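Local coordinates for protein quinoline 2-oxidoreductase large subunit (Pseudomonas putida, PDB 1T3Q) that serves as the molybdenum-cofactor-bearing subunit of a xanthine dehydrogenase family hydroxylase, which probably oxidises quinoline at its 2-position, at residues His262-Leu267 and Val279-Asp284; Glu202-Val207 and Leu290-Ala295; Phe411-Thr414 and Thr420-Glu423; Ile400-Val405 and Leu432-Val437; Glu94-Thr99 and Thr332-Ser337. All blocks are in the same frame, centred on the assembly; numbering follows the deposited sequence.

Contact 1 (His262-Leu267 and Val279-Asp284)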
# COMPACT_ATOMS: atom_id res chain seq x y z
N HIS B 262 2.34 9.68 21.05
CA HIS B 262 1.13 9.42 21.82
C HIS B 262 1.10 7.99 22.34
O HIS B 262 1.54 7.07 21.66
CB HIS B 262 -0.12 9.64 20.97
CG HIS B 262 -0.05 10.85 20.09
ND1 HIS B 262 0.07 12.13 20.60
CD2 HIS B 262 -0.06 10.97 18.74
CE1 HIS B 262 0.15 12.98 19.59
NE2 HIS B 262 0.07 12.31 18.46
N PRO B 263 0.59 7.80 23.56
CA PRO B 263 0.53 6.44 24.10
C PRO B 263 -0.17 5.52 23.09
O PRO B 263 0.25 4.39 22.87
CB PRO B 263 -0.29 6.62 25.37
CG PRO B 263 0.16 7.96 25.86
CD PRO B 263 0.21 8.79 24.58
N GLU B 264 -1.23 6.03 22.46
CA GLU B 264 -1.97 5.23 21.49
C GLU B 264 -1.15 4.73 20.30
O GLU B 264 -1.43 3.66 19.77
CB GLU B 264 -3.20 6.00 20.99
CG GLU B 264 -4.25 6.25 22.06
CD GLU B 264 -4.09 7.57 22.78
OE1 GLU B 264 -2.93 8.01 22.99
OE2 GLU B 264 -5.12 8.17 23.15
N GLU B 265 -0.13 5.49 19.89
CA GLU B 265 0.70 5.05 18.77
C GLU B 265 1.44 3.78 19.16
O GLU B 265 1.58 2.85 18.37
CB GLU B 265 1.71 6.14 18.37
CG GLU B 265 1.06 7.36 17.75
CD GLU B 265 2.05 8.48 17.45
OE1 GLU B 265 2.15 8.88 16.27
OE2 GLU B 265 2.71 8.97 18.39
N LEU B 266 1.90 3.73 20.41
CA LEU B 266 2.60 2.55 20.87
C LEU B 266 1.59 1.43 21.05
O LEU B 266 1.84 0.30 20.66
CB LEU B 266 3.32 2.83 22.19
CG LEU B 266 4.40 3.92 22.15
CD1 LEU B 266 5.06 4.03 23.52
CD2 LEU B 266 5.43 3.59 21.10
N LEU B 267 0.44 1.77 21.63
CA LEU B 267 -0.59 0.77 21.88
C LEU B 267 -1.05 0.03 20.64
O LEU B 267 -1.15 -1.19 20.67
CB LEU B 267 -1.78 1.41 22.60
CG LEU B 267 -1.53 1.78 24.07
CD1 LEU B 267 -2.67 2.62 24.59
CD2 LEU B 267 -1.37 0.50 24.91
N VAL B 279 -4.69 -2.93 13.63
CA VAL B 279 -5.46 -2.30 14.70
C VAL B 279 -5.53 -0.80 14.43
O VAL B 279 -4.50 -0.12 14.36
CB VAL B 279 -4.83 -2.54 16.08
CG1 VAL B 279 -5.63 -1.81 17.15
CG2 VAL B 279 -4.77 -4.03 16.36
N ARG B 280 -6.75 -0.31 14.29
CA ARG B 280 -7.03 1.08 13.99
C ARG B 280 -7.49 1.90 15.19
O ARG B 280 -8.41 1.51 15.91
CB ARG B 280 -8.09 1.14 12.89
CG ARG B 280 -8.63 2.51 12.50
CD ARG B 280 -9.65 2.28 11.39
NE ARG B 280 -10.14 3.48 10.71
CZ ARG B 280 -11.18 4.20 11.11
NH1 ARG B 280 -11.55 5.27 10.41
NH2 ARG B 280 -11.84 3.87 12.20
N TRP B 281 -6.83 3.04 15.38
CA TRP B 281 -7.17 3.98 16.45
C TRP B 281 -7.47 5.35 15.83
O TRP B 281 -6.56 6.02 15.35
CB TRP B 281 -6.02 4.14 17.44
CG TRP B 281 -6.14 5.38 18.31
CD1 TRP B 281 -7.14 5.66 19.20
CD2 TRP B 281 -5.23 6.48 18.38
NE1 TRP B 281 -6.91 6.87 19.81
CE2 TRP B 281 -5.74 7.40 19.33
CE3 TRP B 281 -4.02 6.79 17.73
CZ2 TRP B 281 -5.10 8.60 19.65
CZ3 TRP B 281 -3.37 7.99 18.05
CH2 TRP B 281 -3.92 8.88 19.00
N ILE B 282 -8.74 5.73 15.84
CA ILE B 282 -9.16 7.04 15.33
C ILE B 282 -9.97 7.63 16.48
O ILE B 282 -11.09 7.19 16.75
CB ILE B 282 -10.05 6.91 14.07
CG1 ILE B 282 -9.29 6.23 12.94
CG2 ILE B 282 -10.54 8.29 13.65
CD1 ILE B 282 -8.08 7.02 12.43
N GLU B 283 -9.39 8.61 17.16
CA GLU B 283 -10.06 9.21 18.31
C GLU B 283 -11.16 10.19 17.93
O GLU B 283 -11.14 10.76 16.83
CB GLU B 283 -9.04 9.92 19.20
CG GLU B 283 -8.74 11.35 18.80
CD GLU B 283 -7.65 11.98 19.63
OE1 GLU B 283 -7.46 11.56 20.80
OE2 GLU B 283 -6.98 12.90 19.13
N ASP B 284 -12.13 10.37 18.83
CA ASP B 284 -13.21 11.32 18.57
C ASP B 284 -12.84 12.67 19.16
O ASP B 284 -11.81 12.80 19.83
CB ASP B 284 -14.54 10.79 19.13
CG ASP B 284 -14.53 10.58 20.63
OD1 ASP B 284 -15.16 9.60 21.08
OD2 ASP B 284 -13.91 11.38 21.37
O HOH W 1 -7.34 8.91 22.08
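His262 begins a helix that packs on a beta-sheet: helix 263-275 lies against strand 279-282, its successor in the chain, and Trp281 fills the space between them. His262 occupies the N-cap, with CB 4.3 Å from Trp281 CH2. Its backbone N donates to Glu265 OE2 at 2.8 Å, nearly straight at 172°, which ties the side chain of the first helical turn back to the helix start. Glu264 carries the contact. A bend at chi2 (93°) folds the chain along one face of the indole, with CB over the six-membered ring in a CH-pi contact, CG 3.3 Å from Trp281 CE2, and CD 3.4 Å from Trp281 CZ2. The carboxylate stacks on the ring with the two planes 29° apart. Over the rim of the opposite face sits the backbone N of Glu283. Glu265 adds a glancing touch of CG near Trp281 CZ3, while its OE1 bonds to Thr221 OG1, at the end of strand 216-221 of the same sheet. Beyond the indole edge one water lies between two carboxylates, and Glu283 OE1 is also salt-bridged to Arg204. The water donates to Glu264 OE2 and Glu283 OE1, and accepts from Trp281 NE1 at 3.1 Å, lying in the ring plane.

Contact 2 (Glu202-Val207 and Leu290-Ala295)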
# COMPACT_ATOMS: atom_id res chain seq x y z
N GLU B 202 -8.93 17.51 12.02
CA GLU B 202 -8.78 16.05 12.00
C GLU B 202 -8.14 15.69 13.34
O GLU B 202 -7.09 16.24 13.69
CB GLU B 202 -7.85 15.59 10.89
CG GLU B 202 -7.53 14.10 10.98
CD GLU B 202 -6.28 13.71 10.21
OE1 GLU B 202 -5.23 14.36 10.42
OE2 GLU B 202 -6.34 12.76 9.42
N THR B 203 -8.75 14.78 14.09
CA THR B 203 -8.20 14.39 15.38
C THR B 203 -7.02 13.46 15.15
O THR B 203 -6.64 13.17 14.01
CB THR B 203 -9.25 13.65 16.22
OG1 THR B 203 -9.72 12.50 15.50
CG2 THR B 203 -10.43 14.57 16.54
N ARG B 204 -6.43 12.97 16.24
CA ARG B 204 -5.29 12.06 16.11
C ARG B 204 -5.75 10.67 15.71
O ARG B 204 -6.89 10.28 15.95
CB ARG B 204 -4.53 11.98 17.44
CG ARG B 204 -3.96 13.31 17.92
CD ARG B 204 -3.39 13.15 19.32
NE ARG B 204 -4.38 12.63 20.25
CZ ARG B 204 -4.09 12.16 21.46
NH1 ARG B 204 -5.05 11.69 22.24
NH2 ARG B 204 -2.83 12.15 21.88
N GLY B 205 -4.84 9.93 15.09
CA GLY B 205 -5.17 8.59 14.66
C GLY B 205 -3.94 7.83 14.22
O GLY B 205 -2.93 8.43 13.85
N ALA B 206 -4.03 6.51 14.26
CA ALA B 206 -2.93 5.66 13.84
C ALA B 206 -3.45 4.25 13.58
O ALA B 206 -4.44 3.83 14.18
CB ALA B 206 -1.84 5.64 14.91
N VAL B 207 -2.78 3.54 12.68
CA VAL B 207 -3.15 2.17 12.34
C VAL B 207 -1.85 1.38 12.26
O VAL B 207 -0.93 1.76 11.55
CB VAL B 207 -3.86 2.09 10.97
CG1 VAL B 207 -4.25 0.65 10.66
CG2 VAL B 207 -5.10 2.98 10.97
N LEU B 290 -9.67 15.45 25.92
CA LEU B 290 -9.30 14.70 27.12
C LEU B 290 -7.89 14.12 27.20
O LEU B 290 -7.21 14.28 28.21
CB LEU B 290 -10.27 13.53 27.32
CG LEU B 290 -11.66 13.81 27.90
CD1 LEU B 290 -12.55 12.59 27.69
CD2 LEU B 290 -11.54 14.15 29.38
N GLY B 291 -7.46 13.45 26.13
CA GLY B 291 -6.17 12.79 26.16
C GLY B 291 -5.03 13.17 25.23
O GLY B 291 -4.09 12.39 25.10
N ALA B 292 -5.11 14.32 24.57
CA ALA B 292 -4.01 14.73 23.71
C ALA B 292 -3.16 15.58 24.65
O ALA B 292 -2.80 15.13 25.74
CB ALA B 292 -4.52 15.55 22.54
N THR B 293 -2.83 16.79 24.25
CA THR B 293 -2.07 17.70 25.10
C THR B 293 -2.79 19.03 25.04
O THR B 293 -3.60 19.26 24.13
CB THR B 293 -0.62 17.91 24.60
OG1 THR B 293 -0.64 18.26 23.21
CG2 THR B 293 0.21 16.64 24.79
N HIS B 294 -2.54 19.90 26.02
CA HIS B 294 -3.12 21.23 26.03
C HIS B 294 -1.87 22.09 25.99
O HIS B 294 -0.76 21.58 26.14
CB HIS B 294 -3.90 21.54 27.31
CG HIS B 294 -5.09 20.65 27.53
ND1 HIS B 294 -5.93 20.25 26.52
CD2 HIS B 294 -5.58 20.10 28.67
CE1 HIS B 294 -6.88 19.48 27.01
NE2 HIS B 294 -6.69 19.38 28.31
N ALA B 295 -2.04 23.39 25.82
CA ALA B 295 -0.88 24.26 25.76
C ALA B 295 -1.17 25.67 26.21
O ALA B 295 -2.32 26.02 26.48
CB ALA B 295 -0.33 24.28 24.34
O HOH W 2 -2.58 10.46 24.06
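Arg204 and Ala292 mark the closest backbone approach, 8.2 Å from CA to CA, so the arginine side chain has to span the gap between the loop leading into strand 205-211 and the chain leaving helix 285-291. It does so with a bent chain: CG and CD run outward, and the turn at chi3 (-56°) swings the guanidinium against the other segment. There it lies over the backbone of Ala292. Ala292 CA sits above one face of the group, towards its rim and 3.4 Å from Arg204 CZ, while the methyl carbon Ala292 CB is 3.6 Å from the same CZ. The polar partner is the carbonyl of Gly291. Arg204 NH1 donates to Gly291 O at 3.1 Å, but the angle at the hydrogen is only 132° and the bond is weak. A water strengthens the link by accepting from Arg204 NH2 at 2.8 Å, and it also lies 2.7 Å from Gly291 O. The stronger partner of NH1 is outside both segments: Glu283, just past strand 279-282, forms a salt bridge with it. The arginine side chain also packs on Trp281, through CB, and on His262 and Asn288, and it is about 11 Å at its nearest from the bound pterin cytosine dinucleotide. In this way one side chain joins the start of strand 205-211 to the chain that follows helix 285-291. The charge of this buried arginine is probably balanced mainly by Glu283, while the carbonyl, weakly, and the water take up further N-H groups.

Contact 3 (Phe411-Thr414 and Thr420-Glu423)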
# COMPACT_ATOMS: atom_id res chain seq x y z
N PHE B 411 23.76 45.56 14.77
CA PHE B 411 24.13 44.22 14.35
C PHE B 411 25.62 44.10 14.03
O PHE B 411 26.17 44.93 13.30
CB PHE B 411 23.34 43.80 13.10
CG PHE B 411 21.85 43.77 13.30
CD1 PHE B 411 21.11 44.95 13.31
CD2 PHE B 411 21.19 42.56 13.47
CE1 PHE B 411 19.72 44.92 13.47
CE2 PHE B 411 19.80 42.52 13.63
CZ PHE B 411 19.07 43.71 13.63
N PRO B 412 26.29 43.06 14.56
CA PRO B 412 25.74 42.00 15.41
C PRO B 412 25.64 42.47 16.86
O PRO B 412 26.53 43.17 17.35
CB PRO B 412 26.74 40.87 15.24
CG PRO B 412 28.04 41.61 15.12
CD PRO B 412 27.68 42.75 14.17
N PHE B 413 24.56 42.08 17.53
CA PHE B 413 24.35 42.48 18.91
C PHE B 413 23.90 41.31 19.79
O PHE B 413 22.95 40.60 19.46
CB PHE B 413 23.28 43.58 18.96
CG PHE B 413 22.99 44.07 20.34
CD1 PHE B 413 23.82 45.01 20.95
CD2 PHE B 413 21.90 43.58 21.06
CE1 PHE B 413 23.58 45.44 22.26
CE2 PHE B 413 21.65 44.00 22.36
CZ PHE B 413 22.49 44.93 22.96
N THR B 414 24.59 41.11 20.91
CA THR B 414 24.23 40.03 21.83
C THR B 414 23.53 40.62 23.06
O THR B 414 24.13 41.41 23.80
CB THR B 414 25.47 39.23 22.29
OG1 THR B 414 26.11 38.65 21.16
CG2 THR B 414 25.06 38.11 23.24
N THR B 420 22.24 36.46 20.01
CA THR B 420 22.94 37.38 19.12
C THR B 420 22.10 37.67 17.88
O THR B 420 21.72 36.76 17.15
CB THR B 420 24.30 36.80 18.68
OG1 THR B 420 25.11 36.54 19.84
CG2 THR B 420 25.04 37.79 17.77
N HIS B 421 21.82 38.95 17.66
CA HIS B 421 21.05 39.38 16.49
C HIS B 421 22.07 39.69 15.39
O HIS B 421 22.99 40.48 15.60
CB HIS B 421 20.24 40.64 16.82
CG HIS B 421 19.35 40.49 18.02
ND1 HIS B 421 19.83 40.54 19.31
CD2 HIS B 421 18.01 40.32 18.12
CE1 HIS B 421 18.82 40.41 20.16
NE2 HIS B 421 17.71 40.27 19.46
N ARG B 422 21.89 39.08 14.22
CA ARG B 422 22.83 39.29 13.12
C ARG B 422 22.27 39.98 11.88
O ARG B 422 22.96 40.78 11.25
CB ARG B 422 23.46 37.94 12.73
CG ARG B 422 24.25 37.31 13.88
CD ARG B 422 24.96 36.03 13.48
NE ARG B 422 25.66 35.45 14.63
CZ ARG B 422 26.77 35.95 15.16
NH1 ARG B 422 27.32 35.36 16.21
NH2 ARG B 422 27.34 37.03 14.64
N GLU B 423 21.03 39.68 11.51
CA GLU B 423 20.42 40.33 10.35
C GLU B 423 18.90 40.25 10.46
O GLU B 423 18.33 39.16 10.52
CB GLU B 423 20.90 39.69 9.03
CG GLU B 423 20.21 38.39 8.61
CD GLU B 423 20.69 37.16 9.37
OE1 GLU B 423 19.86 36.25 9.61
OE2 GLU B 423 21.89 37.08 9.72
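His421 turns its CG beside its own backbone N (chi1 -54°), and this swings ND1 back onto the carbonyl of Phe413, its partner across a short beta hairpin. Phe413 and His421 form the antiparallel hydrogen-bonded pair, with Phe413 N to His421 O at 3.0 Å and His421 N to Phe413 O at 2.7 Å. His421 ND1 adds a third bond, 3.1 Å to the same Phe413 O, which lies in the plane of the imidazole. The two donors reach that oxygen from opposite faces of its carbonyl plane, ND1 from well above it. On the opposite face of the hairpin from Phe413 and His421, Thr414 and Thr420 make the non-hydrogen-bonded pair. Their matching rotamers let the hydroxyls meet, Thr414 OG1 to Thr420 OG1 at 2.7 Å. At the open end a cis peptide bond precedes Pro412, just before the strand, and Phe411 sets CD2 3.2 Å from Arg422 C and CE2 3.7 Å from His421 CB. Arg422 lays one face of its guanidinium over Thr420 CG2, and its NE is salt-bridged to Asp634. His421 NE2 makes a weak bond to Gly346 O; if both ring nitrogens donate, which that weak bond leaves uncertain, the imidazole would be positively charged.

Contact 4 (Ile400-Val405 and Leu432-Val437)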
# COMPACT_ATOMS: atom_id res chain seq x y z
N ILE B 400 8.15 54.27 21.37
CA ILE B 400 8.86 53.69 22.50
C ILE B 400 9.66 52.46 22.06
O ILE B 400 10.71 52.16 22.63
CB ILE B 400 7.91 53.32 23.66
CG1 ILE B 400 8.73 53.04 24.93
CG2 ILE B 400 7.07 52.09 23.29
CD1 ILE B 400 7.90 52.97 26.20
N ARG B 401 9.17 51.76 21.04
CA ARG B 401 9.87 50.59 20.54
C ARG B 401 11.12 50.99 19.75
O ARG B 401 12.15 50.34 19.84
CB ARG B 401 8.93 49.72 19.69
CG ARG B 401 7.92 48.95 20.54
CD ARG B 401 6.92 48.18 19.70
NE ARG B 401 6.07 47.30 20.51
CZ ARG B 401 5.06 47.69 21.28
NH1 ARG B 401 4.74 48.98 21.36
NH2 ARG B 401 4.35 46.79 21.95
N ARG B 402 11.03 52.08 18.98
CA ARG B 402 12.19 52.55 18.22
C ARG B 402 13.36 52.86 19.15
O ARG B 402 14.52 52.69 18.79
CB ARG B 402 11.87 53.83 17.45
CG ARG B 402 10.85 53.69 16.36
CD ARG B 402 10.81 54.95 15.50
NE ARG B 402 9.76 54.85 14.49
CZ ARG B 402 8.54 55.34 14.64
NH1 ARG B 402 8.20 55.98 15.75
NH2 ARG B 402 7.64 55.16 13.68
N ARG B 403 13.04 53.33 20.35
CA ARG B 403 14.06 53.69 21.33
C ARG B 403 14.68 52.52 22.09
O ARG B 403 15.62 52.71 22.85
CB ARG B 403 13.47 54.69 22.33
CG ARG B 403 12.90 55.94 21.68
CD ARG B 403 12.32 56.89 22.69
NE ARG B 403 11.77 58.08 22.05
CZ ARG B 403 11.34 59.16 22.69
NH1 ARG B 403 10.86 60.19 22.02
NH2 ARG B 403 11.38 59.20 24.02
N ASN B 404 14.16 51.32 21.88
CA ASN B 404 14.69 50.15 22.58
C ASN B 404 15.06 48.98 21.69
O ASN B 404 15.72 48.04 22.14
CB ASN B 404 13.68 49.70 23.63
CG ASN B 404 13.53 50.70 24.75
OD1 ASN B 404 14.41 50.82 25.61
ND2 ASN B 404 12.43 51.45 24.75
N VAL B 405 14.64 49.02 20.44
CA VAL B 405 14.92 47.94 19.51
C VAL B 405 16.38 47.87 19.08
O VAL B 405 17.08 48.89 19.07
CB VAL B 405 14.04 48.08 18.24
CG1 VAL B 405 14.50 49.28 17.41
CG2 VAL B 405 14.10 46.83 17.42
N LEU B 432 7.09 50.43 9.13
CA LEU B 432 6.15 49.95 8.11
C LEU B 432 4.78 49.69 8.75
O LEU B 432 3.74 50.03 8.19
CB LEU B 432 6.67 48.66 7.48
CG LEU B 432 6.32 48.37 6.01
CD1 LEU B 432 6.47 46.88 5.77
CD2 LEU B 432 4.91 48.82 5.68
N LEU B 433 4.80 49.07 9.93
CA LEU B 433 3.58 48.76 10.65
C LEU B 433 2.81 50.04 10.96
O LEU B 433 1.60 50.11 10.78
CB LEU B 433 3.93 48.01 11.94
CG LEU B 433 2.81 47.29 12.70
CD1 LEU B 433 2.09 46.31 11.77
CD2 LEU B 433 3.40 46.54 13.89
N GLU B 434 3.52 51.08 11.40
CA GLU B 434 2.86 52.34 11.70
C GLU B 434 2.20 52.91 10.44
O GLU B 434 1.08 53.41 10.50
CB GLU B 434 3.85 53.35 12.28
CG GLU B 434 3.22 54.70 12.60
CD GLU B 434 4.13 55.62 13.38
OE1 GLU B 434 5.32 55.71 13.03
OE2 GLU B 434 3.65 56.26 14.35
N GLU B 435 2.90 52.84 9.31
CA GLU B 435 2.35 53.34 8.05
C GLU B 435 1.06 52.60 7.70
O GLU B 435 0.07 53.20 7.29
CB GLU B 435 3.36 53.13 6.91
N MET B 436 1.08 51.28 7.87
CA MET B 436 -0.09 50.46 7.58
C MET B 436 -1.27 50.86 8.46
O MET B 436 -2.40 50.99 7.98
CB MET B 436 0.24 48.99 7.79
CG MET B 436 1.28 48.46 6.84
SD MET B 436 1.70 46.73 7.16
CE MET B 436 0.23 45.89 6.54
N VAL B 437 -1.00 51.05 9.75
CA VAL B 437 -2.03 51.41 10.71
C VAL B 437 -2.58 52.82 10.55
O VAL B 437 -3.79 53.02 10.63
CB VAL B 437 -1.49 51.25 12.16
CG1 VAL B 437 -2.46 51.86 13.16
CG2 VAL B 437 -1.28 49.78 12.46
O HOH W 3 5.36 57.09 16.14
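Arg402 presents the edge of its guanidinium to Glu434, with the carboxylate carbon CD and a water both lying in the guanidinium plane. This is a salt bridge between two helices, 397-402 and 426-437, whose backbones stay well apart here: Arg402 CA to Glu434 CA is 11.4 Å, the nearest such pair. Both side chains are extended, the arginine from CG to NE and the glutamate beyond CG, and they meet at about a right angle. The flat ends are not coplanar, their planes being 33° apart. Arg402 NH2 reaches Glu434 OE1 at 2.5 Å, a modelled length too short to be taken literally, with a bent N-H...O angle of 143°. The second arm is bridged by the water, which accepts from Arg402 NH1 at 3.1 Å and donates to Glu434 OE2 at 2.6 Å. Each carboxylate oxygen thus has its own link to the guanidinium, one direct and one through solvent. NH1 also forms a salt bridge with Glu399, one turn back on its own helix, so the arginine serves two carboxylates. The Arg402 side chain also touches Leu427 and Ile430 of helix 426-437, which adds apolar packing to the charged pair. The contact lies at the protein surface and joins the helices that precede and follow the hairpin 411-423 in sequence. Two residues past the arginine, Asn404 turns back on its own chain: Asn404 ND2 donates to the carbonyl Ile400 O at 2.8 Å, tilted 18° from the carbonyl plane.

Contact 5 (Glu94-Thr99 and Thr332-Ser337)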
# COMPACT_ATOMS: atom_id res chain seq x y z
N GLU B 94 19.76 20.79 34.37
CA GLU B 94 20.01 20.60 35.80
C GLU B 94 18.74 20.68 36.65
O GLU B 94 18.00 21.67 36.60
CB GLU B 94 21.02 21.64 36.30
CG GLU B 94 21.42 21.43 37.76
CD GLU B 94 22.28 22.56 38.30
OE1 GLU B 94 22.73 22.46 39.47
OE2 GLU B 94 22.51 23.55 37.57
N GLY B 95 18.49 19.63 37.42
CA GLY B 95 17.33 19.60 38.29
C GLY B 95 16.04 19.13 37.63
O GLY B 95 15.01 19.03 38.29
N PHE B 96 16.09 18.84 36.34
CA PHE B 96 14.89 18.40 35.62
C PHE B 96 14.45 17.03 36.12
O PHE B 96 15.27 16.12 36.26
CB PHE B 96 15.16 18.31 34.12
CG PHE B 96 13.94 17.98 33.31
CD1 PHE B 96 13.03 18.97 32.96
CD2 PHE B 96 13.68 16.66 32.92
CE1 PHE B 96 11.87 18.67 32.23
CE2 PHE B 96 12.53 16.35 32.20
CZ PHE B 96 11.62 17.35 31.85
N GLN B 97 13.15 16.88 36.37
CA GLN B 97 12.62 15.61 36.83
C GLN B 97 12.04 14.79 35.69
O GLN B 97 11.03 15.16 35.08
CB GLN B 97 11.54 15.83 37.89
CG GLN B 97 12.06 16.33 39.23
CD GLN B 97 11.07 16.08 40.35
OE1 GLN B 97 10.28 16.95 40.71
NE2 GLN B 97 11.10 14.87 40.90
N THR B 98 12.68 13.66 35.41
CA THR B 98 12.24 12.76 34.35
C THR B 98 10.90 12.15 34.73
O THR B 98 10.61 11.95 35.90
CB THR B 98 13.24 11.60 34.15
OG1 THR B 98 14.47 12.11 33.64
CG2 THR B 98 12.68 10.56 33.20
N THR B 99 10.07 11.88 33.73
CA THR B 99 8.79 11.23 33.99
C THR B 99 8.69 10.07 33.03
O THR B 99 9.27 10.08 31.95
CB THR B 99 7.57 12.17 33.78
OG1 THR B 99 7.57 12.67 32.44
CG2 THR B 99 7.59 13.33 34.77
N THR B 332 8.55 18.03 26.53
CA THR B 332 8.43 18.08 27.99
C THR B 332 7.77 19.37 28.44
O THR B 332 7.34 20.19 27.62
CB THR B 332 9.81 17.93 28.71
OG1 THR B 332 10.54 19.17 28.64
CG2 THR B 332 10.64 16.84 28.05
N GLN B 333 7.67 19.55 29.75
CA GLN B 333 7.04 20.74 30.30
C GLN B 333 7.87 22.00 30.04
O GLN B 333 7.41 23.11 30.29
CB GLN B 333 6.78 20.55 31.79
CG GLN B 333 5.80 19.40 32.06
CD GLN B 333 5.40 19.25 33.51
OE1 GLN B 333 4.62 18.36 33.86
NE2 GLN B 333 5.92 20.11 34.36
N LEU B 334 9.09 21.82 29.53
CA LEU B 334 9.95 22.96 29.25
C LEU B 334 9.48 23.69 27.99
O LEU B 334 9.97 24.77 27.66
CB LEU B 334 11.40 22.51 29.05
CG LEU B 334 12.07 21.76 30.21
CD1 LEU B 334 13.57 21.63 29.92
CD2 LEU B 334 11.84 22.51 31.51
N VAL B 335 8.50 23.09 27.31
CA VAL B 335 7.96 23.65 26.08
C VAL B 335 7.31 25.03 26.26
O VAL B 335 7.20 25.81 25.31
CB VAL B 335 6.94 22.66 25.43
CG1 VAL B 335 5.65 22.64 26.21
CG2 VAL B 335 6.71 23.03 23.97
N GLU B 336 6.89 25.35 27.48
CA GLU B 336 6.28 26.65 27.74
C GLU B 336 7.23 27.67 28.38
O GLU B 336 8.00 28.31 27.67
CB GLU B 336 5.02 26.48 28.60
CG GLU B 336 3.82 25.94 27.81
CD GLU B 336 3.22 26.98 26.87
OE1 GLU B 336 2.56 26.59 25.88
OE2 GLU B 336 3.40 28.19 27.12
N SER B 337 7.18 27.82 29.70
CA SER B 337 8.02 28.79 30.41
C SER B 337 9.52 28.75 30.13
O SER B 337 10.15 29.79 29.92
CB SER B 337 7.79 28.68 31.92
OG SER B 337 6.51 29.16 32.28
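Thr332 meets the Phe96 ring from a backbone with positive phi (65°), an uncommon setting for a residue with a branched side chain. Its hydroxyl lies between the backbone N and the carbonyl carbon (chi1 77°). From there OG1 accepts from Leu334 N at 3.1 Å, two residues on and close to straight at 165°, which makes an ST turn. A second bond, Val335 N to Thr332 O at 3.1 Å, tightens the same turn. Bent this way, the loop offers Phe96 two neighbouring side chains. Thr332 comes in at the far end of the ring, with CB 3.7 Å from Phe96 CZ. Leu334 meets the neighbouring part of the ring, CG being 3.7 Å from Phe96 CE1 and CD2 4.0 Å from Phe96 CD1. Both approach the ring obliquely. Further ring neighbours are Asn327 and the Val166 and Ser167 side chains of strand 165-170, so the phenylalanine reaches from the hammerhead-domain loop into the cofactor-binding part of the chain. Close by, Thr99 OG1 hydrogen-bonds to Asn327 N and adds a polar tie between the two parts. Across the two segments themselves the adhesion is therefore van der Waals contact, mostly between carbon atoms, with no hydrogen bond; the polar bonding of Thr332 and Leu334 goes into shaping the turn that sets their carbon atoms against the ring.

In the fold
From the N terminus, contact 5 opens first, in the hammerhead domain, and does not close until 332-337, so its long loop holds contacts 2 and 1. Contact 2 opens at 202-207 and closes at 290-295; contact 1 lies wholly within it. Strands 205-211 and 279-282 are neighbours in one sheet, and the two contacts touch there, centres 9 Å apart. Contact 2 also brushes contact 5, Ala295 against Glu336. After that loop ends, contact 4 joins helices 397-402 and 426-437, and the hairpin of contact 3 is folded inside its span. Contacts 3 and 4 lie across the chain's centre from contacts 1 and 2, and none cross.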